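Local coordinates for protein glycoside hydrolase family 5 (Aspergillus oryzae, PDB 6LA0) that hydrolyses beta-glycosidic bonds as a secreted family 5 glycoside hydrolase, a rutinosidase that probably also acts as an exo-1,3-beta-glucanase, at residues T15-N20 with G126-V131; A170-V175 with D224-V229; T185-N190 with V258-T263; A281-K286 with Y324-G329; D321-Y324 with G329-Y332. All coordinates share one frame; numbering follows the deposited sequence.

Contact 1 (T15-N20 with G126-V131); sequences TTFKAN and GMHIIV. With NAG (2-acetamido-2-deoxy-beta-D-glucopyranose), chain C.
At the bottom of the TIM barrel, the end where its strands begin, Phe17 of the lead-in to strand 19-23 leans on His128 at the start of strand 128-133. The sheet order places strand 87-92 between these two strands, and Phe17 makes its contact ahead of the regular strand pairing. CG of Phe17 stands anti to the backbone N (chi1 -178°), which sends the ring out toward strand 128-133, and its far corner CZ lies 4.1 Å from CB of His128. The two rings meet obliquely, inclined at 51° with their centroids 5.5 Å apart. The touch is slight and apolar, while the polar end of the histidine is engaged by a third strand: NE2 is hydrogen-bonded to Thr185, which fixes the turn of the imidazole. Trp14 meets the Phe17 ring edge-to-face, and Val12 touches both Phe17 and His128. At the outer end of the segment, the surface residue Thr15, whose OG1 is hydrogen-bonded to Asn13, lies beside a bound N-acetylglucosamine, with Thr15 OG1 3.5 Å from the sugar ring oxygen O5.

Contact 2 (A170-V175 with D224-V229); sequences AVISFV and DRVASV
Helices 158-176 and 209-229 run side by side in the same general direction, their local axes 10.6 Å apart at closest approach and crossing at -31°, with Ile172 and Val226 the nearest pair at 6.7 Å between CA atoms. Ile172 carries the whole contact from its side, pointing toward the other helix and sending its two branches to different partners. With CG1 beside the backbone N (chi1 -70°) and the chain extended beyond it, CD1 reaches the backbone of the facing helix, 3.8 Å from CA of Val226. The same methyl also lies 3.8 Å from Val226 CG2, the two side chains meeting at a slant. CD1 of Ile172 also touches the aliphatic root of Arg225, 3.9 Å from CG. The shorter branch of Ile172 turns instead to Val229, where CG2 and Val229 CG1 are 3.9 Å apart. Arg225 bends at its second and third torsions, and its guanidinium forms a salt bridge with Asp169 of helix 158-176, adding a charged tie beside the apolar contact. These two helices belong to the outer layer of the TIM barrel and flank strand 184-187, which lies between them in sequence; Ile186 of that strand packs beneath Val171, Ile172 and Val175, while Val226 also rests on Ile233 in the loop after helix 209-229.

Contact 3 (T185-N190 with V258-T263); sequences TIEPMN and VFDVHT
The side chains of Glu187 and Asp260 reach into the barrel from strands 184-187 and 257-265 and cross at about a right angle, with their carboxylate planes 50° apart. Glu187 is fully stretched, its CG anti to the backbone N, and this carries OE2 to within 2.6 Å of Asp260 OD2. At this separation of two acid oxygens, one of the groups probably holds a proton. Arg89, in a salt bridge with Glu187 OE1, probably offsets some of the negative charge, and Asp260 OD1 accepts a hydrogen bond from Gly297 N. His262, two residues along the strand, donates from NE2 to Asp260 OD2 over 2.9 Å, a bent bond (149°) that arrives from above the carboxylate plane. Its other nitrogen, ND1, is bonded to Glu191, so the imidazole is held at both ends. At the ring edge, near its plane, Asn190 OD1 lies 3.2 Å from His262 CE1; the amide is turned 36° from the ring, and its oxygen is also hydrogen-bonded to Arg89. Such a buried network of acids, arginine, histidine and asparagine, close to Glu191 and Glu298, is consistent with the active-site floor of a family 5 glycoside hydrolase with a TIM barrel.

Contact 4 (A281-K286 with Y324-G329); sequences ADAQSK and YKYSQG
With CG beside its own backbone N (chi1 -71°), Tyr326 turns its ring onto Gln284, whose CG is anti to the backbone N and whose extended chain runs along the ring toward the hydroxyl. The two residues join neighbouring outer helices of the TIM barrel, 275-285 and 312-326, near their C-terminal ends, where CA of Gln284 and CA of Tyr326 are 5.8 Å apart. One face of the phenol is covered by the start of the glutamine: CB of Gln284 lies 3.9 Å from the ring centroid and 20° off the normal, a CH-pi contact, and CA sits over the same ring toward its rim. The amide follows almost flat, its plane only 14° from that of the ring. At the root of the tyrosine, Ala283 closes the packing, its CB 3.9 Å from Tyr326 CD2 and its carbonyl O 3.4 Å from Tyr326 CB. This inner end is buried, with Ala322 of helix 312-326 also touching Ala283, whereas Gln284 lies at the surface. There the polar ends are joined through solvent. One water donates to Gln284 OE1 and also bonds Tyr326 OH. A second, lying at the ring edge in its plane, reaches the same two atoms, with a weak bond to Gln284 OE1 and a shorter one of 2.6 Å to Tyr326 OH.

Contact 5 (D321-Y324 with G329-Y332); sequences DAMY and GSCY
Met323 and Ser330 pack together where helix 312-326 hands over to strand 329-332, a short connection from helix to strand in the TIM barrel that brings the chain back beneath its own helix within a few residues. The tight part lies on the buried side. CB of Met323 points toward the strand and lies 3.9 Å from Ser330 CB; the chain then bends at its second torsion (chi2 133°), so that SD passes alongside at 3.8 Å from Ser330 CB while the terminal methyl leads away. Thr296 and Trp299 of strand 294-303 pack against the same methionine, and Trp299 also touches Ser330. The other half, around Tyr324, is looser and partly exposed. Its ring lies obliquely beside the start of the strand, where CD1 is 4.3 Å from CA of Gly329, and it is engaged by Lys18 in a cation-pi contact and by the ring of Phe369. Gly329 has a positive phi (120°), a conformation that favours glycine. Between the two halves runs a weak, bent hydrogen bond: Gly329 N donates to Met323 O over 3.4 Å at 138°, and that oxygen also takes part in a hydrogen bond with Ser327 OG.

How the contacts relate
Contact 3 is the most central, a buried polar cluster inside the barrel, whereas contacts 2 and 4 join pairs of outer helices and reach the surface; contact 2 is aliphatic across its interface, contact 4 aromatic and water-bridged. Contacts 1 and 5 share one sheet through the neighbouring strands 19-23 and 329-332, and Lys18 bonds to the carbonyl of Tyr324. Contacts 4 and 5 both use helix 312-326 and share Tyr324 and Gly329, but contact 5 faces inward. Thr185 ties contact 3 to contact 1, Ile186 underlies contact 2, and Thr263 meets Lys286 of contact 4. Contact 2 touches neither contact 4 nor contact 5.

Contact 1 (T15-N20 with G126-V131)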
# COMPACT_ATOMS: atom_id res chain seq x y z
N THR A 15 -10.21 -16.15 2.14
CA THR A 15 -10.21 -16.98 3.34
C THR A 15 -9.32 -18.21 3.20
O THR A 15 -9.00 -18.84 4.22
CB THR A 15 -11.64 -17.44 3.71
OG1 THR A 15 -12.04 -18.50 2.83
CG2 THR A 15 -12.63 -16.29 3.62
N THR A 16 -8.93 -18.57 1.98
CA THR A 16 -8.05 -19.71 1.70
C THR A 16 -6.78 -19.33 0.94
O THR A 16 -5.74 -19.97 1.13
CB THR A 16 -8.81 -20.78 0.88
OG1 THR A 16 -9.29 -20.22 -0.34
CG2 THR A 16 -10.00 -21.32 1.68
N PHE A 17 -6.83 -18.30 0.11
CA PHE A 17 -5.66 -17.85 -0.64
C PHE A 17 -4.62 -17.22 0.28
O PHE A 17 -4.95 -16.48 1.20
CB PHE A 17 -6.12 -16.84 -1.70
CG PHE A 17 -5.04 -16.32 -2.59
CD1 PHE A 17 -4.55 -17.08 -3.65
CD2 PHE A 17 -4.53 -15.04 -2.41
CE1 PHE A 17 -3.56 -16.57 -4.50
CE2 PHE A 17 -3.54 -14.53 -3.26
CZ PHE A 17 -3.05 -15.31 -4.31
N LYS A 18 -3.34 -17.53 0.03
CA LYS A 18 -2.22 -16.89 0.71
C LYS A 18 -1.17 -16.48 -0.31
O LYS A 18 -0.97 -17.17 -1.32
CB LYS A 18 -1.59 -17.83 1.75
CG LYS A 18 -2.55 -18.34 2.83
CD LYS A 18 -1.81 -19.26 3.81
CE LYS A 18 -2.11 -18.93 5.27
NZ LYS A 18 -1.42 -19.85 6.23
N ALA A 19 -0.46 -15.39 -0.04
CA ALA A 19 0.60 -14.97 -0.96
C ALA A 19 1.63 -14.13 -0.23
O ALA A 19 1.33 -13.46 0.76
CB ALA A 19 0.02 -14.20 -2.16
N ASN A 20 2.86 -14.14 -0.76
CA ASN A 20 3.95 -13.31 -0.26
C ASN A 20 4.47 -12.43 -1.39
O ASN A 20 4.66 -12.92 -2.51
CB ASN A 20 5.10 -14.16 0.30
CG ASN A 20 4.68 -14.96 1.51
OD1 ASN A 20 4.30 -14.41 2.53
ND2 ASN A 20 4.75 -16.28 1.39
N GLY A 126 2.03 -15.54 -13.20
CA GLY A 126 0.84 -15.86 -12.44
C GLY A 126 0.62 -15.07 -11.17
O GLY A 126 -0.05 -15.56 -10.26
N MET A 127 1.17 -13.86 -11.07
CA MET A 127 1.02 -13.10 -9.84
C MET A 127 -0.39 -12.54 -9.69
O MET A 127 -1.11 -12.35 -10.68
CB MET A 127 2.03 -11.96 -9.77
CG MET A 127 3.50 -12.40 -9.89
SD MET A 127 4.64 -11.06 -9.52
CE MET A 127 6.19 -11.76 -10.08
N HIS A 128 -0.77 -12.28 -8.44
CA HIS A 128 -2.00 -11.56 -8.12
C HIS A 128 -1.67 -10.09 -7.92
O HIS A 128 -0.60 -9.75 -7.42
CB HIS A 128 -2.64 -12.13 -6.85
CG HIS A 128 -4.04 -11.65 -6.60
ND1 HIS A 128 -5.14 -12.19 -7.24
CD2 HIS A 128 -4.52 -10.69 -5.77
CE1 HIS A 128 -6.23 -11.58 -6.81
NE2 HIS A 128 -5.89 -10.67 -5.92
N ILE A 129 -2.60 -9.21 -8.31
CA ILE A 129 -2.38 -7.76 -8.27
C ILE A 129 -3.41 -7.12 -7.34
O ILE A 129 -4.62 -7.27 -7.55
CB ILE A 129 -2.48 -7.11 -9.67
CG1 ILE A 129 -1.56 -7.81 -10.68
CG2 ILE A 129 -2.17 -5.62 -9.57
CD1 ILE A 129 -0.08 -7.64 -10.39
N ILE A 130 -2.93 -6.37 -6.34
CA ILE A 130 -3.74 -5.51 -5.49
C ILE A 130 -3.61 -4.09 -6.06
O ILE A 130 -2.53 -3.49 -6.02
CB ILE A 130 -3.30 -5.56 -4.02
CG1 ILE A 130 -3.60 -6.92 -3.38
CG2 ILE A 130 -4.00 -4.49 -3.18
CD1 ILE A 130 -2.81 -7.18 -2.10
N VAL A 131 -4.70 -3.55 -6.60
CA VAL A 131 -4.70 -2.19 -7.11
C VAL A 131 -5.15 -1.30 -5.95
O VAL A 131 -6.28 -1.41 -5.47
CB VAL A 131 -5.61 -2.04 -8.33
CG1 VAL A 131 -5.58 -0.61 -8.85
CG2 VAL A 131 -5.18 -3.00 -9.43
C1 NAG C . -14.89 -18.07 -0.02
C2 NAG C . -16.28 -17.91 -0.62
C3 NAG C . -17.33 -17.85 0.49
C4 NAG C . -17.19 -19.06 1.40
C5 NAG C . -15.76 -19.17 1.91
C6 NAG C . -15.51 -20.40 2.76
C7 NAG C . -17.09 -16.67 -2.58
C8 NAG C . -17.05 -15.37 -3.33
N2 NAG C . -16.35 -16.73 -1.46
O3 NAG C . -18.63 -17.79 -0.07
O4 NAG C . -18.08 -18.93 2.51
O5 NAG C . -14.85 -19.24 0.81
O6 NAG C . -15.88 -21.58 2.07
O7 NAG C . -17.76 -17.62 -2.97

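Contact 2 (A170-V175 with D224-V229)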
# COMPACT_ATOMS: atom_id res chain seq x y z
N ALA A 170 -13.89 3.64 -12.35
CA ALA A 170 -12.78 3.52 -13.30
C ALA A 170 -11.89 2.31 -12.99
O ALA A 170 -11.45 1.62 -13.91
CB ALA A 170 -11.95 4.80 -13.30
N VAL A 171 -11.62 2.05 -11.70
CA VAL A 171 -10.84 0.86 -11.36
C VAL A 171 -11.60 -0.40 -11.76
O VAL A 171 -11.01 -1.34 -12.32
CB VAL A 171 -10.49 0.86 -9.86
CG1 VAL A 171 -9.82 -0.47 -9.44
CG2 VAL A 171 -9.60 2.07 -9.52
N ILE A 172 -12.91 -0.44 -11.47
CA ILE A 172 -13.71 -1.62 -11.82
C ILE A 172 -13.59 -1.92 -13.30
O ILE A 172 -13.38 -3.07 -13.71
CB ILE A 172 -15.18 -1.41 -11.40
CG1 ILE A 172 -15.33 -1.43 -9.88
CG2 ILE A 172 -16.05 -2.48 -12.02
CD1 ILE A 172 -16.71 -0.94 -9.39
N SER A 173 -13.73 -0.88 -14.14
CA SER A 173 -13.65 -1.06 -15.59
C SER A 173 -12.28 -1.59 -16.00
O SER A 173 -12.18 -2.52 -16.81
CB SER A 173 -13.98 0.26 -16.29
OG SER A 173 -13.71 0.22 -17.68
N PHE A 174 -11.20 -1.01 -15.44
CA PHE A 174 -9.84 -1.49 -15.70
C PHE A 174 -9.71 -2.99 -15.42
O PHE A 174 -9.16 -3.74 -16.23
CB PHE A 174 -8.85 -0.70 -14.84
CG PHE A 174 -7.40 -1.12 -15.01
CD1 PHE A 174 -6.86 -2.16 -14.26
CD2 PHE A 174 -6.58 -0.44 -15.90
CE1 PHE A 174 -5.53 -2.54 -14.42
CE2 PHE A 174 -5.24 -0.81 -16.06
CZ PHE A 174 -4.72 -1.85 -15.32
N VAL A 175 -10.22 -3.44 -14.27
CA VAL A 175 -10.20 -4.86 -13.93
C VAL A 175 -11.04 -5.67 -14.91
O VAL A 175 -10.61 -6.72 -15.41
CB VAL A 175 -10.67 -5.06 -12.47
CG1 VAL A 175 -10.86 -6.55 -12.15
CG2 VAL A 175 -9.73 -4.37 -11.51
N ASP A 224 -20.80 -2.55 -2.44
CA ASP A 224 -22.00 -2.72 -3.25
C ASP A 224 -21.73 -2.41 -4.72
O ASP A 224 -22.23 -3.11 -5.61
CB ASP A 224 -23.12 -1.82 -2.72
CG ASP A 224 -23.71 -2.31 -1.41
OD1 ASP A 224 -23.35 -3.42 -0.94
OD2 ASP A 224 -24.55 -1.58 -0.84
N ARG A 225 -20.95 -1.36 -4.99
CA ARG A 225 -20.73 -0.98 -6.39
C ARG A 225 -19.93 -2.04 -7.13
O ARG A 225 -20.26 -2.40 -8.26
CB ARG A 225 -20.03 0.38 -6.48
CG ARG A 225 -19.88 0.90 -7.92
CD ARG A 225 -21.24 1.19 -8.60
NE ARG A 225 -22.02 2.20 -7.89
CZ ARG A 225 -21.79 3.51 -7.95
NH1 ARG A 225 -20.81 3.99 -8.71
NH2 ARG A 225 -22.54 4.36 -7.26
N VAL A 226 -18.88 -2.59 -6.49
CA VAL A 226 -18.08 -3.63 -7.13
C VAL A 226 -18.93 -4.87 -7.35
O VAL A 226 -18.93 -5.45 -8.44
CB VAL A 226 -16.82 -3.95 -6.30
CG1 VAL A 226 -16.06 -5.13 -6.93
CG2 VAL A 226 -15.89 -2.73 -6.17
N ALA A 227 -19.64 -5.31 -6.31
CA ALA A 227 -20.44 -6.53 -6.41
C ALA A 227 -21.57 -6.39 -7.43
O ALA A 227 -21.98 -7.38 -8.03
CB ALA A 227 -21.02 -6.91 -5.03
N SER A 228 -22.07 -5.17 -7.63
CA SER A 228 -23.11 -4.99 -8.65
C SER A 228 -22.59 -5.24 -10.05
O SER A 228 -23.38 -5.56 -10.95
CB SER A 228 -23.72 -3.59 -8.54
OG SER A 228 -22.90 -2.61 -9.19
N VAL A 229 -21.28 -5.12 -10.28
CA VAL A 229 -20.69 -5.42 -11.58
C VAL A 229 -20.12 -6.83 -11.63
O VAL A 229 -20.35 -7.56 -12.59
CB VAL A 229 -19.61 -4.38 -11.94
CG1 VAL A 229 -18.93 -4.76 -13.25
CG2 VAL A 229 -20.23 -3.01 -12.05

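Contact 3 (T185-N190 with V258-T263)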
# COMPACT_ATOMS: atom_id res chain seq x y z
N THR A 185 -7.37 -7.65 -6.96
CA THR A 185 -8.08 -7.26 -5.75
C THR A 185 -8.13 -5.74 -5.70
O THR A 185 -7.11 -5.08 -5.91
CB THR A 185 -7.37 -7.83 -4.51
OG1 THR A 185 -7.60 -9.23 -4.44
CG2 THR A 185 -7.84 -7.16 -3.22
N ILE A 186 -9.31 -5.18 -5.44
CA ILE A 186 -9.50 -3.73 -5.45
C ILE A 186 -9.43 -3.19 -4.02
O ILE A 186 -10.22 -3.59 -3.16
CB ILE A 186 -10.82 -3.34 -6.14
CG1 ILE A 186 -10.74 -3.67 -7.63
CG2 ILE A 186 -11.10 -1.88 -5.91
CD1 ILE A 186 -11.99 -3.30 -8.44
N GLU A 187 -8.48 -2.28 -3.78
CA GLU A 187 -8.32 -1.64 -2.47
C GLU A 187 -8.67 -0.15 -2.59
O GLU A 187 -7.85 0.65 -3.06
CB GLU A 187 -6.89 -1.83 -1.94
CG GLU A 187 -6.64 -1.20 -0.56
CD GLU A 187 -5.38 -1.73 0.13
OE1 GLU A 187 -4.37 -1.99 -0.57
OE2 GLU A 187 -5.39 -1.88 1.37
N PRO A 188 -9.87 0.26 -2.16
CA PRO A 188 -10.39 1.60 -2.50
C PRO A 188 -9.93 2.74 -1.61
O PRO A 188 -10.36 3.87 -1.85
CB PRO A 188 -11.90 1.38 -2.38
CG PRO A 188 -12.02 0.37 -1.25
CD PRO A 188 -10.86 -0.57 -1.45
N MET A 189 -9.07 2.50 -0.61
CA MET A 189 -8.50 3.60 0.18
C MET A 189 -7.30 3.05 0.95
O MET A 189 -7.04 1.85 0.96
CB MET A 189 -9.53 4.21 1.13
CG MET A 189 -9.83 3.34 2.35
SD MET A 189 -11.44 3.63 3.10
CE MET A 189 -11.38 5.37 3.50
N ASN A 190 -6.58 3.96 1.61
CA ASN A 190 -5.37 3.62 2.34
C ASN A 190 -5.20 4.57 3.51
O ASN A 190 -5.22 5.79 3.32
CB ASN A 190 -4.13 3.68 1.43
CG ASN A 190 -2.85 3.40 2.18
OD1 ASN A 190 -2.52 2.25 2.48
ND2 ASN A 190 -2.12 4.46 2.51
N VAL A 258 -11.57 -8.58 2.34
CA VAL A 258 -10.36 -8.93 3.07
C VAL A 258 -9.81 -7.66 3.71
O VAL A 258 -9.89 -6.58 3.12
CB VAL A 258 -9.33 -9.61 2.15
CG1 VAL A 258 -8.99 -8.69 0.97
CG2 VAL A 258 -8.09 -9.99 2.92
N PHE A 259 -9.26 -7.78 4.91
CA PHE A 259 -8.73 -6.64 5.65
C PHE A 259 -7.23 -6.53 5.42
O PHE A 259 -6.53 -7.54 5.42
CB PHE A 259 -9.02 -6.80 7.15
CG PHE A 259 -10.40 -6.39 7.52
CD1 PHE A 259 -11.48 -7.23 7.25
CD2 PHE A 259 -10.64 -5.15 8.08
CE1 PHE A 259 -12.77 -6.85 7.56
CE2 PHE A 259 -11.94 -4.76 8.39
CZ PHE A 259 -13.00 -5.62 8.14
N ASP A 260 -6.75 -5.30 5.17
CA ASP A 260 -5.33 -4.99 5.01
C ASP A 260 -4.85 -4.29 6.27
O ASP A 260 -5.31 -3.18 6.57
CB ASP A 260 -5.11 -4.10 3.78
CG ASP A 260 -3.68 -3.56 3.68
OD1 ASP A 260 -2.80 -4.06 4.41
OD2 ASP A 260 -3.44 -2.63 2.88
N VAL A 261 -3.92 -4.92 7.02
CA VAL A 261 -3.32 -4.27 8.18
C VAL A 261 -1.87 -3.93 7.88
O VAL A 261 -1.19 -4.64 7.13
CB VAL A 261 -3.42 -5.14 9.47
CG1 VAL A 261 -4.89 -5.47 9.80
CG2 VAL A 261 -2.58 -6.43 9.35
N HIS A 262 -1.39 -2.83 8.48
CA HIS A 262 -0.03 -2.34 8.33
C HIS A 262 0.71 -2.38 9.67
O HIS A 262 0.18 -1.94 10.69
CB HIS A 262 -0.03 -0.91 7.76
CG HIS A 262 -0.65 -0.80 6.40
ND1 HIS A 262 -0.81 0.40 5.74
CD2 HIS A 262 -1.12 -1.76 5.57
CE1 HIS A 262 -1.37 0.18 4.57
NE2 HIS A 262 -1.57 -1.12 4.44
N THR A 263 1.94 -2.88 9.65
CA THR A 263 2.70 -3.08 10.89
C THR A 263 4.12 -2.58 10.69
O THR A 263 4.86 -3.14 9.88
CB THR A 263 2.72 -4.56 11.29
OG1 THR A 263 1.38 -5.06 11.34
CG2 THR A 263 3.40 -4.73 12.66

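Contact 4 (A281-K286 with Y324-G329)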
# COMPACT_ATOMS: atom_id res chain seq x y z
N ALA A 281 4.19 -11.57 18.06
CA ALA A 281 3.10 -11.06 18.90
C ALA A 281 2.11 -10.26 18.07
O ALA A 281 0.88 -10.44 18.20
CB ALA A 281 3.67 -10.20 20.02
N ASP A 282 2.61 -9.38 17.20
CA ASP A 282 1.75 -8.49 16.42
C ASP A 282 0.90 -9.28 15.44
O ASP A 282 -0.30 -8.99 15.26
CB ASP A 282 2.59 -7.45 15.67
CG ASP A 282 3.12 -6.35 16.58
OD1 ASP A 282 2.55 -6.14 17.68
OD2 ASP A 282 4.12 -5.70 16.21
N ALA A 283 1.50 -10.25 14.75
CA ALA A 283 0.75 -11.05 13.80
C ALA A 283 -0.34 -11.85 14.51
O ALA A 283 -1.45 -11.99 13.99
CB ALA A 283 1.71 -11.98 13.05
N GLN A 284 -0.04 -12.35 15.72
CA GLN A 284 -1.05 -13.06 16.50
C GLN A 284 -2.20 -12.14 16.89
O GLN A 284 -3.37 -12.52 16.76
CB GLN A 284 -0.42 -13.67 17.76
CG GLN A 284 -1.41 -14.45 18.63
CD GLN A 284 -0.74 -15.20 19.78
OE1 GLN A 284 0.46 -15.47 19.74
NE2 GLN A 284 -1.52 -15.52 20.80
N SER A 285 -1.90 -10.94 17.37
CA SER A 285 -2.97 -10.06 17.83
C SER A 285 -3.77 -9.45 16.68
O SER A 285 -4.91 -9.02 16.90
CB SER A 285 -2.40 -8.94 18.69
OG SER A 285 -1.58 -8.11 17.92
N LYS A 286 -3.22 -9.40 15.47
CA LYS A 286 -3.95 -8.85 14.32
C LYS A 286 -4.64 -9.94 13.50
O LYS A 286 -5.12 -9.66 12.40
CB LYS A 286 -3.00 -8.03 13.43
CG LYS A 286 -2.49 -6.77 14.12
CD LYS A 286 -1.76 -5.83 13.16
CE LYS A 286 -1.06 -4.71 13.93
NZ LYS A 286 -0.43 -3.72 13.03
N TYR A 324 2.56 -15.15 7.57
CA TYR A 324 2.00 -16.28 6.83
C TYR A 324 1.29 -17.27 7.75
O TYR A 324 0.31 -17.92 7.35
CB TYR A 324 3.09 -17.00 6.05
CG TYR A 324 2.61 -17.86 4.91
CD1 TYR A 324 2.34 -17.30 3.66
CD2 TYR A 324 2.46 -19.24 5.05
CE1 TYR A 324 1.93 -18.07 2.59
CE2 TYR A 324 2.03 -20.03 3.99
CZ TYR A 324 1.77 -19.44 2.76
OH TYR A 324 1.35 -20.19 1.69
N LYS A 325 1.77 -17.40 8.98
CA LYS A 325 1.19 -18.36 9.92
C LYS A 325 -0.14 -17.85 10.48
O LYS A 325 -1.11 -18.61 10.56
CB LYS A 325 2.18 -18.63 11.05
CG LYS A 325 1.78 -19.75 11.98
CD LYS A 325 2.99 -20.32 12.74
CE LYS A 325 4.13 -19.30 12.87
NZ LYS A 325 5.13 -19.73 13.90
N TYR A 326 -0.20 -16.58 10.88
CA TYR A 326 -1.42 -16.05 11.53
C TYR A 326 -2.38 -15.39 10.55
O TYR A 326 -3.52 -15.19 10.91
CB TYR A 326 -1.03 -15.06 12.61
CG TYR A 326 -0.40 -15.70 13.83
CD1 TYR A 326 -1.15 -16.27 14.83
CD2 TYR A 326 0.97 -15.75 13.96
CE1 TYR A 326 -0.57 -16.85 15.93
CE2 TYR A 326 1.58 -16.30 15.07
CZ TYR A 326 0.81 -16.88 16.06
OH TYR A 326 1.40 -17.45 17.13
N SER A 327 -1.91 -15.07 9.35
CA SER A 327 -2.74 -14.32 8.39
C SER A 327 -2.65 -14.89 6.97
O SER A 327 -2.31 -16.04 6.85
CB SER A 327 -2.54 -12.81 8.60
OG SER A 327 -1.59 -12.21 7.73
N GLN A 328 -2.99 -14.12 5.94
CA GLN A 328 -2.96 -14.68 4.57
C GLN A 328 -1.66 -14.29 3.84
O GLN A 328 -1.61 -14.46 2.67
CB GLN A 328 -4.18 -14.24 3.76
CG GLN A 328 -5.50 -14.44 4.50
CD GLN A 328 -5.75 -15.87 4.89
OE1 GLN A 328 -5.77 -16.76 4.06
NE2 GLN A 328 -5.93 -16.11 6.17
N GLY A 329 -0.67 -13.77 4.56
CA GLY A 329 0.58 -13.39 3.92
C GLY A 329 0.89 -11.91 4.07
O GLY A 329 0.25 -11.22 4.87
O HOH W 1 2.85 -15.17 18.84
O HOH W 2 0.08 -18.74 18.97

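Contact 5 (D321-Y324 with G329-Y332)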
# COMPACT_ATOMS: atom_id res chain seq x y z
N ASP A 321 7.46 -15.44 8.13
CA ASP A 321 6.92 -16.59 8.86
C ASP A 321 5.69 -16.21 9.67
O ASP A 321 4.66 -16.90 9.62
CB ASP A 321 7.99 -17.14 9.80
CG ASP A 321 9.12 -17.84 9.07
OD1 ASP A 321 9.02 -18.04 7.85
OD2 ASP A 321 10.11 -18.22 9.74
N ALA A 322 5.79 -15.12 10.44
CA ALA A 322 4.71 -14.71 11.34
C ALA A 322 3.45 -14.32 10.57
O ALA A 322 2.34 -14.71 10.94
CB ALA A 322 5.19 -13.54 12.19
N MET A 323 3.59 -13.52 9.52
CA MET A 323 2.39 -13.06 8.84
C MET A 323 1.77 -14.16 7.99
O MET A 323 0.56 -14.13 7.73
CB MET A 323 2.71 -11.82 7.99
CG MET A 323 3.03 -10.56 8.82
SD MET A 323 4.49 -9.74 8.19
CE MET A 323 4.77 -8.53 9.46
N TYR A 324 2.56 -15.15 7.57
CA TYR A 324 2.00 -16.28 6.83
C TYR A 324 1.29 -17.27 7.75
O TYR A 324 0.31 -17.92 7.35
CB TYR A 324 3.09 -17.00 6.05
CG TYR A 324 2.61 -17.86 4.91
CD1 TYR A 324 2.34 -17.30 3.66
CD2 TYR A 324 2.46 -19.24 5.05
CE1 TYR A 324 1.93 -18.07 2.59
CE2 TYR A 324 2.03 -20.03 3.99
CZ TYR A 324 1.77 -19.44 2.76
OH TYR A 324 1.35 -20.19 1.69
N GLY A 329 -0.67 -13.77 4.56
CA GLY A 329 0.58 -13.39 3.92
C GLY A 329 0.89 -11.91 4.07
O GLY A 329 0.25 -11.22 4.87
N SER A 330 1.83 -11.40 3.27
CA SER A 330 2.33 -10.06 3.50
C SER A 330 2.92 -9.48 2.21
O SER A 330 3.31 -10.22 1.30
CB SER A 330 3.41 -10.05 4.60
OG SER A 330 4.55 -10.73 4.15
N CYS A 331 2.97 -8.15 2.16
CA CYS A 331 3.71 -7.42 1.12
C CYS A 331 4.70 -6.49 1.79
O CYS A 331 4.31 -5.60 2.55
CB CYS A 331 2.77 -6.59 0.23
SG CYS A 331 1.88 -7.55 -1.04
N TYR A 332 5.98 -6.63 1.46
CA TYR A 332 6.99 -5.77 2.07
C TYR A 332 6.92 -4.36 1.49
O TYR A 332 6.62 -4.17 0.31
CB TYR A 332 8.39 -6.37 1.86
CG TYR A 332 9.44 -5.83 2.82
CD1 TYR A 332 9.64 -6.43 4.07
CD2 TYR A 332 10.23 -4.75 2.47
CE1 TYR A 332 10.61 -5.93 4.95
CE2 TYR A 332 11.21 -4.25 3.34
CZ TYR A 332 11.38 -4.84 4.58
OH TYR A 332 12.35 -4.33 5.43